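Local atomic coordinates of probable phospholipase A2 homolog 2 (Oryza sativa, PDB entry 2WG7), a protein that probably catalyses the calcium-dependent hydrolysis of the 2-acyl group of membrane phospholipids, releasing lysophospholipids and free fatty acids. Residues C23-C28 with A93-N98; K38-L43 with D54-C59; M61-C66 with M78-L83. All coordinates share one frame; numbering follows the deposited sequence.

In the fold
From the N terminus the chain first reaches strand 24-26, which pairs antiparallel with strand 35-37. Just beyond that hairpin, contact 2 joins the calcium-binding loop 38-43 to the start of helix 55-68, closing a short loop. Contact 3 follows in series: a later part of the same helix runs beside helix 77-87, closing a second loop. Contact 1 closes last, when segment 93-98, between helices 77-87 and 102-126, returns to 23-28, and its wide loop encloses both other closures. Contact 1 touches contact 2 through Thr94 and Asp54, while contacts 2 and 3 share the calcium ion. Contacts 1 and 3 lie about 21 Å apart between centres, on opposite sides of the chain's centre.

Contact 1 (C23-C28 with A93-N98); sequences CESQFC and ATFPGN
Phe95 lays its ring against Cys23 at the surface of the phospholipase A2 fold, where a type II beta turn, Phe95 to Asn98, meets the edge of the small antiparallel hairpin. The evidence for a face contact is the position of Cys23 CB, 3.8 Å from the Phe95 ring centroid and 21° off its normal; Cys23 SG sits higher above the same face, a sulfur-aromatic contact at 4.7 Å from the centroid. On the opposite face lies Asn98 CB, so the ring is sandwiched, with both carbons offset toward its rim. Its far end, Phe95 CZ, comes within 3.3 Å of Glu24 O. Phe95 CG stands between its backbone N and carbonyl carbon (chi1 52°), which swings the ring across to the strand. With an alanine here the ring is gone, and Cys23 CB and Glu24 O would probably face a gap between turn and strand. Asn98 OD1, hydrogen-bonded to Cys100 N, lies 3.4 Å from Ser25 CB.

No direct hydrogen bond crosses the interface; a water in the plane of the ring, at its edge, bridges it instead, donating to Cys23 O and to Gly97 O and also hydrogen-bonded to Ser25 OG. Further out, Cys23 is fixed by its disulfide to Cys53, and Ser25 OG is hydrogen-bonded to Lys99 N. The turn itself is held by Asn98 N to Phe95 O at 3.3 Å, and Gly97, with positive phi, takes a conformation in which a CB would press on Pro96 O. Asn98 ND2 donates to Thr94 OG1 at 2.7 Å, the acceptor tilted 17° from the amide plane.

Contact 2 (K38-L43 with D54-C59); sequences KYCGIL and DALDAC. With CA (calcium ion), chain C.
Asp57, in the first turn of helix 55-68, grips the backbone of Lys38 and Tyr39, at the start of the phospholipase A2 calcium-binding loop. This is the tight, buried part of the contact. Asp57 OD2 receives Lys38 N at 2.9 Å in an almost straight bond (175°), met on the syn side but out of the carboxylate plane. Asp57 OD1 offers its syn lone pair to Tyr39 N at 2.8 Å, a more bent bond, and also takes a weak hydrogen bond from Cys40 N. Asp57 CG lies anti to its backbone N (chi1 -159°), which carries the carboxylate out to the loop; Cys53 N also hydrogen-bonds to OD2, so both oxygens are held and the group can hardly turn. The same OD1 lies at the edge of the Tyr39 ring, whose hydroxyl is hydrogen-bonded to Glu50 O. Cys40 SG, tied to Cys60 by a disulfide, packs 3.5 Å from Leu56 O.

The other end of the loop is loose: Ile42 and Leu43 are exposed and make no contact with segment 54-59. The carbonyl oxygens of Tyr39, next to the grip, and of Gly41, beyond it, bind calcium, joined by Tyr44 O and two waters. Asp54 is the N-cap of the helix and positions the gripping residue, its OD1 accepting Asp57 N at 2.9 Å.

Contact 3 (M61-C66 with M78-L83); sequences MVHDHC and MCNENL. With CA (calcium ion), chain C.
His63 CG is anti to its backbone N (chi1 179°), and this torsion reaches the imidazole across from helix 55-68 to Asn80 and Leu83 of helix 77-87; Leu83 CG is likewise anti to its own backbone N, which brings CD2 over the imidazole. The two helices form the disulfide-linked antiparallel pair characteristic of secreted phospholipases A2; here their short segments run at 177° to each other with axes 9.4 Å apart. His63 is probably the catalytic histidine, as in related enzymes. Its NE2 donates to Asn80 OD1 at 2.9 Å in a somewhat bent hydrogen bond. The donor stands above the carbonyl plane, not on a lone pair, and ring and amide planes are turned 40° against each other. In many animal relatives an aspartate receives this histidine, whereas here the acceptor is an amide oxygen, and Asn80 is itself positioned by a hydrogen bond from ND2 to Tyr74 O.

Leu83 CD2 covers one face of the imidazole, 3.8 Å from its centroid, a CH-pi contact offset toward the rim. Cys79 O lies at the ring edge, 3.6 Å from His63 CD2. Edge and face are thus both engaged, which restricts rotation of the ring and turns ND1 toward the calcium side. There Asp64, the next residue on the same helix, chelates the calcium ion with both oxygens, OD1 at 2.8 Å and OD2 at 2.5 Å, while Ser45 OG is also hydrogen-bonded to OD2.

One turn further along from His63 the helices are joined covalently: Cys66 SG and Cys79 SG are 2.0 Å apart, a disulfide bond.

Contact 1 (C23-C28 with A93-N98)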
loop_
_atom_site.group_PDB
_atom_site.type_symbol
_atom_site.label_atom_id
_atom_site.label_comp_id
_atom_site.label_asym_id
_atom_site.label_seq_id
_atom_site.Cartn_x
_atom_site.Cartn_y
_atom_site.Cartn_z
ATOM N N CYS A 23 2.997 -13.595 -2.152
ATOM C CA CYS A 23 3.180 -12.515 -3.119
ATOM C C CYS A 23 2.090 -12.569 -4.194
ATOM O O CYS A 23 2.152 -13.376 -5.118
ATOM C CB CYS A 23 4.573 -12.591 -3.760
ATOM S SG CYS A 23 5.951 -12.493 -2.564
ATOM N N GLU A 24 1.092 -11.705 -4.055
ATOM C CA GLU A 24 -0.028 -11.659 -4.993
ATOM C C GLU A 24 0.255 -10.776 -6.217
ATOM O O GLU A 24 1.185 -9.960 -6.210
ATOM C CB GLU A 24 -1.300 -11.204 -4.262
ATOM C CG GLU A 24 -1.732 -12.149 -3.124
ATOM C CD GLU A 24 -2.000 -13.577 -3.603
ATOM O OE1 GLU A 24 -2.800 -13.759 -4.545
ATOM O OE2 GLU A 24 -1.410 -14.518 -3.031
ATOM N N SER A 25 -0.539 -10.963 -7.270
ATOM C CA SER A 25 -0.512 -10.090 -8.447
ATOM C C SER A 25 -1.869 -10.181 -9.149
ATOM O O SER A 25 -2.007 -10.792 -10.216
ATOM C CB SER A 25 0.671 -10.420 -9.374
ATOM O OG SER A 25 0.780 -11.808 -9.622
ATOM N N GLN A 26 -2.859 -9.576 -8.498
ATOM C CA GLN A 26 -4.275 -9.682 -8.838
ATOM C C GLN A 26 -4.803 -8.269 -9.125
ATOM O O GLN A 26 -4.467 -7.321 -8.408
ATOM C CB GLN A 26 -5.032 -10.290 -7.643
ATOM C CG GLN A 26 -6.441 -10.835 -7.941
ATOM C CD GLN A 26 -7.266 -11.151 -6.680
ATOM O OE1 GLN A 26 -7.991 -12.145 -6.631
ATOM N NE2 GLN A 26 -7.153 -10.310 -5.668
ATOM N N PHE A 27 -5.628 -8.135 -10.167
ATOM C CA PHE A 27 -6.263 -6.855 -10.508
ATOM C C PHE A 27 -5.245 -5.718 -10.630
ATOM O O PHE A 27 -5.454 -4.608 -10.130
ATOM C CB PHE A 27 -7.395 -6.525 -9.520
ATOM C CG PHE A 27 -8.518 -7.529 -9.533
ATOM C CD1 PHE A 27 -8.663 -8.447 -8.497
ATOM C CD2 PHE A 27 -9.420 -7.570 -10.589
ATOM C CE1 PHE A 27 -9.694 -9.388 -8.512
ATOM C CE2 PHE A 27 -10.455 -8.513 -10.616
ATOM C CZ PHE A 27 -10.590 -9.423 -9.578
ATOM N N CYS A 28 -4.158 -6.025 -11.334
ATOM C CA CYS A 28 -2.989 -5.159 -11.505
ATOM C C CYS A 28 -3.312 -3.701 -11.851
ATOM O O CYS A 28 -2.583 -2.790 -11.450
ATOM C CB CYS A 28 -2.045 -5.767 -12.558
ATOM S SG CYS A 28 -1.494 -7.483 -12.201
ATOM N N ALA A 93 14.925 -6.464 -9.507
ATOM C CA ALA A 93 14.115 -7.620 -9.860
ATOM C C ALA A 93 12.792 -7.595 -9.101
ATOM O O ALA A 93 12.706 -7.067 -7.988
ATOM C CB ALA A 93 14.879 -8.910 -9.551
ATOM N N THR A 94 11.760 -8.153 -9.717
ATOM C CA THR A 94 10.507 -8.385 -9.026
ATOM C C THR A 94 10.441 -9.869 -8.647
ATOM O O THR A 94 11.364 -10.635 -8.962
ATOM C CB THR A 94 9.278 -7.919 -9.872
ATOM O OG1 THR A 94 8.093 -7.985 -9.070
ATOM C CG2 THR A 94 9.094 -8.784 -11.122
ATOM N N PHE A 95 9.369 -10.278 -7.972
ATOM C CA PHE A 95 9.229 -11.662 -7.533
ATOM C C PHE A 95 8.851 -12.615 -8.670
ATOM O O PHE A 95 8.146 -12.227 -9.605
ATOM C CB PHE A 95 8.240 -11.795 -6.366
ATOM C CG PHE A 95 6.898 -11.149 -6.611
ATOM C CD1 PHE A 95 6.712 -9.786 -6.376
ATOM C CD2 PHE A 95 5.816 -11.908 -7.050
ATOM C CE1 PHE A 95 5.474 -9.188 -6.587
ATOM C CE2 PHE A 95 4.571 -11.325 -7.255
ATOM C CZ PHE A 95 4.398 -9.962 -7.027
ATOM N N PRO A 96 9.344 -13.869 -8.601
ATOM C CA PRO A 96 8.948 -14.860 -9.599
ATOM C C PRO A 96 7.438 -15.061 -9.612
ATOM O O PRO A 96 6.797 -15.102 -8.553
ATOM C CB PRO A 96 9.665 -16.144 -9.149
ATOM C CG PRO A 96 10.155 -15.886 -7.771
ATOM C CD PRO A 96 10.310 -14.406 -7.625
ATOM N N GLY A 97 6.866 -15.161 -10.802
ATOM C CA GLY A 97 5.424 -15.384 -10.912
ATOM C C GLY A 97 4.557 -14.141 -10.761
ATOM O O GLY A 97 3.341 -14.254 -10.597
ATOM N N ASN A 98 5.185 -12.964 -10.807
ATOM C CA ASN A 98 4.485 -11.676 -10.798
ATOM C C ASN A 98 3.776 -11.470 -12.125
ATOM O O ASN A 98 4.424 -11.284 -13.151
ATOM C CB ASN A 98 5.480 -10.529 -10.562
ATOM C CG ASN A 98 4.804 -9.167 -10.406
ATOM O OD1 ASN A 98 3.582 -9.034 -10.507
ATOM N ND2 ASN A 98 5.611 -8.145 -10.146
HETATM O O HOH W 1 1.912 -13.545 -7.861
#

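Contact 2 (K38-L43 with D54-C59)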
loop_
_atom_site.group_PDB
_atom_site.type_symbol
_atom_site.label_atom_id
_atom_site.label_comp_id
_atom_site.label_asym_id
_atom_site.label_seq_id
_atom_site.Cartn_x
_atom_site.Cartn_y
_atom_site.Cartn_z
ATOM N N LYS A 38 2.776 -8.630 -0.814
ATOM C CA LYS A 38 2.096 -8.922 0.446
ATOM C C LYS A 38 1.447 -7.672 1.058
ATOM O O LYS A 38 0.619 -7.787 1.966
ATOM C CB LYS A 38 3.074 -9.536 1.460
ATOM C CG LYS A 38 3.729 -10.842 1.038
ATOM C CD LYS A 38 4.780 -11.279 2.084
ATOM C CE LYS A 38 5.590 -12.474 1.605
ATOM N NZ LYS A 38 6.766 -12.742 2.497
ATOM N N TYR A 39 1.815 -6.493 0.548
ATOM C CA TYR A 39 1.440 -5.209 1.163
ATOM C C TYR A 39 0.724 -4.190 0.255
ATOM O O TYR A 39 0.037 -3.304 0.758
ATOM C CB TYR A 39 2.672 -4.530 1.786
ATOM C CG TYR A 39 3.330 -5.312 2.919
ATOM C CD1 TYR A 39 4.381 -6.188 2.663
ATOM C CD2 TYR A 39 2.903 -5.157 4.241
ATOM C CE1 TYR A 39 5.005 -6.903 3.706
ATOM C CE2 TYR A 39 3.513 -5.865 5.295
ATOM C CZ TYR A 39 4.561 -6.735 5.015
ATOM O OH TYR A 39 5.163 -7.435 6.034
ATOM N N CYS A 40 0.918 -4.266 -1.059
ATOM C CA CYS A 40 0.345 -3.249 -1.947
ATOM C C CYS A 40 -1.119 -3.530 -2.241
ATOM O O CYS A 40 -1.456 -4.549 -2.839
ATOM C CB CYS A 40 1.134 -3.113 -3.256
ATOM S SG CYS A 40 2.775 -2.375 -3.115
ATOM N N GLY A 41 -1.984 -2.622 -1.801
ATOM C CA GLY A 41 -3.420 -2.746 -2.029
ATOM C C GLY A 41 -4.205 -2.195 -0.854
ATOM O O GLY A 41 -3.719 -2.177 0.280
ATOM N N ILE A 42 -5.421 -1.734 -1.130
ATOM C CA ILE A 42 -6.289 -1.169 -0.094
ATOM C C ILE A 42 -6.822 -2.285 0.802
ATOM O O ILE A 42 -7.264 -3.328 0.305
ATOM C CB ILE A 42 -7.456 -0.365 -0.731
ATOM C CG1 ILE A 42 -6.901 0.833 -1.505
ATOM C CG2 ILE A 42 -8.469 0.090 0.342
ATOM C CD1 ILE A 42 -7.751 1.269 -2.699
ATOM N N LEU A 43 -6.770 -2.071 2.117
ATOM C CA LEU A 43 -7.174 -3.093 3.096
ATOM C C LEU A 43 -6.599 -4.477 2.748
ATOM O O LEU A 43 -7.321 -5.487 2.684
ATOM C CB LEU A 43 -8.706 -3.143 3.246
ATOM C CG LEU A 43 -9.393 -1.846 3.695
ATOM C CD1 LEU A 43 -10.900 -1.950 3.508
ATOM C CD2 LEU A 43 -9.052 -1.495 5.134
ATOM N N ASP A 54 9.275 -7.272 -3.309
ATOM C CA ASP A 54 10.166 -6.473 -4.161
ATOM C C ASP A 54 10.223 -5.037 -3.642
ATOM O O ASP A 54 9.696 -4.751 -2.558
ATOM C CB ASP A 54 9.786 -6.555 -5.668
ATOM C CG ASP A 54 8.428 -5.913 -6.007
ATOM O OD1 ASP A 54 7.760 -5.326 -5.127
ATOM O OD2 ASP A 54 8.023 -6.003 -7.195
ATOM N N ALA A 55 10.873 -4.146 -4.393
ATOM C CA ALA A 55 11.019 -2.742 -3.996
ATOM C C ALA A 55 9.674 -2.022 -3.852
ATOM O O ALA A 55 9.457 -1.258 -2.902
ATOM C CB ALA A 55 11.932 -1.992 -4.985
ATOM N N LEU A 56 8.768 -2.268 -4.795
ATOM C CA LEU A 56 7.438 -1.663 -4.736
ATOM C C LEU A 56 6.666 -2.127 -3.507
ATOM O O LEU A 56 6.064 -1.312 -2.810
ATOM C CB LEU A 56 6.641 -1.958 -6.013
ATOM C CG LEU A 56 5.251 -1.314 -6.149
ATOM C CD1 LEU A 56 5.268 0.209 -5.908
ATOM C CD2 LEU A 56 4.644 -1.651 -7.518
ATOM N N ASP A 57 6.686 -3.434 -3.250
ATOM C CA ASP A 57 6.010 -4.018 -2.090
ATOM C C ASP A 57 6.580 -3.445 -0.788
ATOM O O ASP A 57 5.850 -3.213 0.186
ATOM C CB ASP A 57 6.168 -5.543 -2.113
ATOM C CG ASP A 57 5.124 -6.258 -1.280
ATOM O OD1 ASP A 57 4.014 -5.696 -1.062
ATOM O OD2 ASP A 57 5.413 -7.404 -0.857
ATOM N N ALA A 58 7.890 -3.214 -0.778
ATOM C CA ALA A 58 8.550 -2.602 0.368
ATOM C C ALA A 58 8.044 -1.175 0.657
ATOM O O ALA A 58 7.858 -0.813 1.818
ATOM C CB ALA A 58 10.070 -2.623 0.175
ATOM N N CYS A 59 7.817 -0.377 -0.390
ATOM C CA CYS A 59 7.203 0.957 -0.242
ATOM C C CYS A 59 5.828 0.856 0.409
ATOM O O CYS A 59 5.506 1.630 1.308
ATOM C CB CYS A 59 7.051 1.671 -1.597
ATOM S SG CYS A 59 8.568 2.004 -2.500
HETATM CA CA CA C . -1.799 -2.375 1.873
HETATM O O HOH W 2 -1.041 -0.353 0.171
HETATM O O HOH W 3 -3.568 -1.912 3.453
#

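Contact 3 (M61-C66 with M78-L83)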
loop_
_atom_site.group_PDB
_atom_site.type_symbol
_atom_site.label_atom_id
_atom_site.label_comp_id
_atom_site.label_asym_id
_atom_site.label_seq_id
_atom_site.Cartn_x
_atom_site.Cartn_y
_atom_site.Cartn_z
ATOM N N MET A 61 4.687 -1.635 2.283
ATOM C CA MET A 61 4.880 -2.125 3.657
ATOM C C MET A 61 5.101 -0.961 4.633
ATOM O O MET A 61 4.466 -0.908 5.685
ATOM C CB MET A 61 6.039 -3.130 3.715
ATOM C CG MET A 61 6.442 -3.584 5.120
ATOM S SD MET A 61 7.968 -4.540 5.089
ATOM C CE MET A 61 9.146 -3.294 4.625
ATOM N N VAL A 62 5.981 -0.026 4.264
ATOM C CA VAL A 62 6.271 1.158 5.093
ATOM C C VAL A 62 5.005 2.001 5.279
ATOM O O VAL A 62 4.667 2.398 6.401
ATOM C CB VAL A 62 7.408 2.036 4.488
ATOM C CG1 VAL A 62 7.550 3.367 5.249
ATOM C CG2 VAL A 62 8.742 1.302 4.505
ATOM N N HIS A 63 4.310 2.255 4.172
ATOM C CA HIS A 63 3.068 3.026 4.180
ATOM C C HIS A 63 1.988 2.413 5.069
ATOM O O HIS A 63 1.349 3.132 5.847
ATOM C CB HIS A 63 2.541 3.189 2.746
ATOM C CG HIS A 63 1.259 3.955 2.655
ATOM N ND1 HIS A 63 0.025 3.340 2.652
ATOM C CD2 HIS A 63 1.018 5.285 2.558
ATOM C CE1 HIS A 63 -0.921 4.258 2.561
ATOM N NE2 HIS A 63 -0.346 5.445 2.497
ATOM N N ASP A 64 1.767 1.104 4.930
ATOM C CA ASP A 64 0.766 0.382 5.735
ATOM C C ASP A 64 1.024 0.537 7.228
ATOM O O ASP A 64 0.109 0.843 8.001
ATOM C CB ASP A 64 0.738 -1.102 5.385
ATOM C CG ASP A 64 0.047 -1.380 4.059
ATOM O OD1 ASP A 64 -0.388 -0.426 3.388
ATOM O OD2 ASP A 64 -0.060 -2.561 3.678
ATOM N N HIS A 65 2.276 0.330 7.625
ATOM C CA HIS A 65 2.674 0.548 9.013
ATOM C C HIS A 65 2.546 2.016 9.425
ATOM O O HIS A 65 2.091 2.298 10.528
ATOM C CB HIS A 65 4.084 0.010 9.275
ATOM C CG HIS A 65 4.154 -1.484 9.289
ATOM N ND1 HIS A 65 3.821 -2.234 10.399
ATOM C CD2 HIS A 65 4.497 -2.371 8.326
ATOM C CE1 HIS A 65 3.958 -3.518 10.115
ATOM N NE2 HIS A 65 4.370 -3.628 8.864
ATOM N N CYS A 66 2.924 2.935 8.528
ATOM C CA CYS A 66 2.822 4.380 8.790
ATOM C C CYS A 66 1.387 4.795 9.128
ATOM O O CYS A 66 1.158 5.543 10.086
ATOM C CB CYS A 66 3.350 5.206 7.604
ATOM S SG CYS A 66 3.563 6.998 7.926
ATOM N N MET A 78 2.511 12.927 5.641
ATOM C CA MET A 78 3.847 12.328 5.705
ATOM C C MET A 78 3.861 10.920 5.114
ATOM O O MET A 78 4.684 10.626 4.251
ATOM C CB MET A 78 4.370 12.287 7.141
ATOM C CG MET A 78 4.913 13.612 7.648
ATOM S SD MET A 78 5.610 13.433 9.307
ATOM C CE MET A 78 4.123 13.209 10.281
ATOM N N CYS A 79 2.952 10.061 5.573
ATOM C CA CYS A 79 2.860 8.685 5.072
ATOM C C CYS A 79 2.729 8.679 3.544
ATOM O O CYS A 79 3.444 7.957 2.848
ATOM C CB CYS A 79 1.676 7.939 5.711
ATOM S SG CYS A 79 1.721 7.800 7.534
ATOM N N ASN A 80 1.823 9.509 3.037
ATOM C CA ASN A 80 1.532 9.542 1.603
ATOM C C ASN A 80 2.627 10.176 0.741
ATOM O O ASN A 80 2.966 9.640 -0.315
ATOM C CB ASN A 80 0.153 10.160 1.364
ATOM C CG ASN A 80 -0.969 9.253 1.838
ATOM O OD1 ASN A 80 -1.001 8.068 1.506
ATOM N ND2 ASN A 80 -1.888 9.797 2.619
ATOM N N GLU A 81 3.201 11.288 1.204
ATOM C CA GLU A 81 4.345 11.895 0.517
ATOM C C GLU A 81 5.572 10.986 0.497
ATOM O O GLU A 81 6.271 10.923 -0.514
ATOM C CB GLU A 81 4.701 13.267 1.106
ATOM C CG GLU A 81 3.649 14.349 0.818
ATOM C CD GLU A 81 4.086 15.753 1.225
ATOM O OE1 GLU A 81 3.359 16.710 0.883
ATOM O OE2 GLU A 81 5.143 15.914 1.877
ATOM N N ASN A 82 5.834 10.279 1.599
ATOM C CA ASN A 82 6.952 9.331 1.635
ATOM C C ASN A 82 6.740 8.192 0.638
ATOM O O ASN A 82 7.679 7.763 -0.026
ATOM C CB ASN A 82 7.194 8.774 3.048
ATOM C CG ASN A 82 7.738 9.823 4.025
ATOM O OD1 ASN A 82 8.271 10.859 3.627
ATOM N ND2 ASN A 82 7.610 9.541 5.318
ATOM N N LEU A 83 5.501 7.717 0.523
ATOM C CA LEU A 83 5.175 6.674 -0.455
ATOM C C LEU A 83 5.429 7.138 -1.893
ATOM O O LEU A 83 5.992 6.395 -2.694
ATOM C CB LEU A 83 3.724 6.197 -0.298
ATOM C CG LEU A 83 3.240 5.068 -1.231
ATOM C CD1 LEU A 83 4.182 3.860 -1.244
ATOM C CD2 LEU A 83 1.864 4.622 -0.820
HETATM CA CA CA C . -1.799 -2.375 1.873
HETATM O O HOH W 3 -3.568 -1.912 3.453
HETATM O O HOH W 2 -1.041 -0.353 0.171
#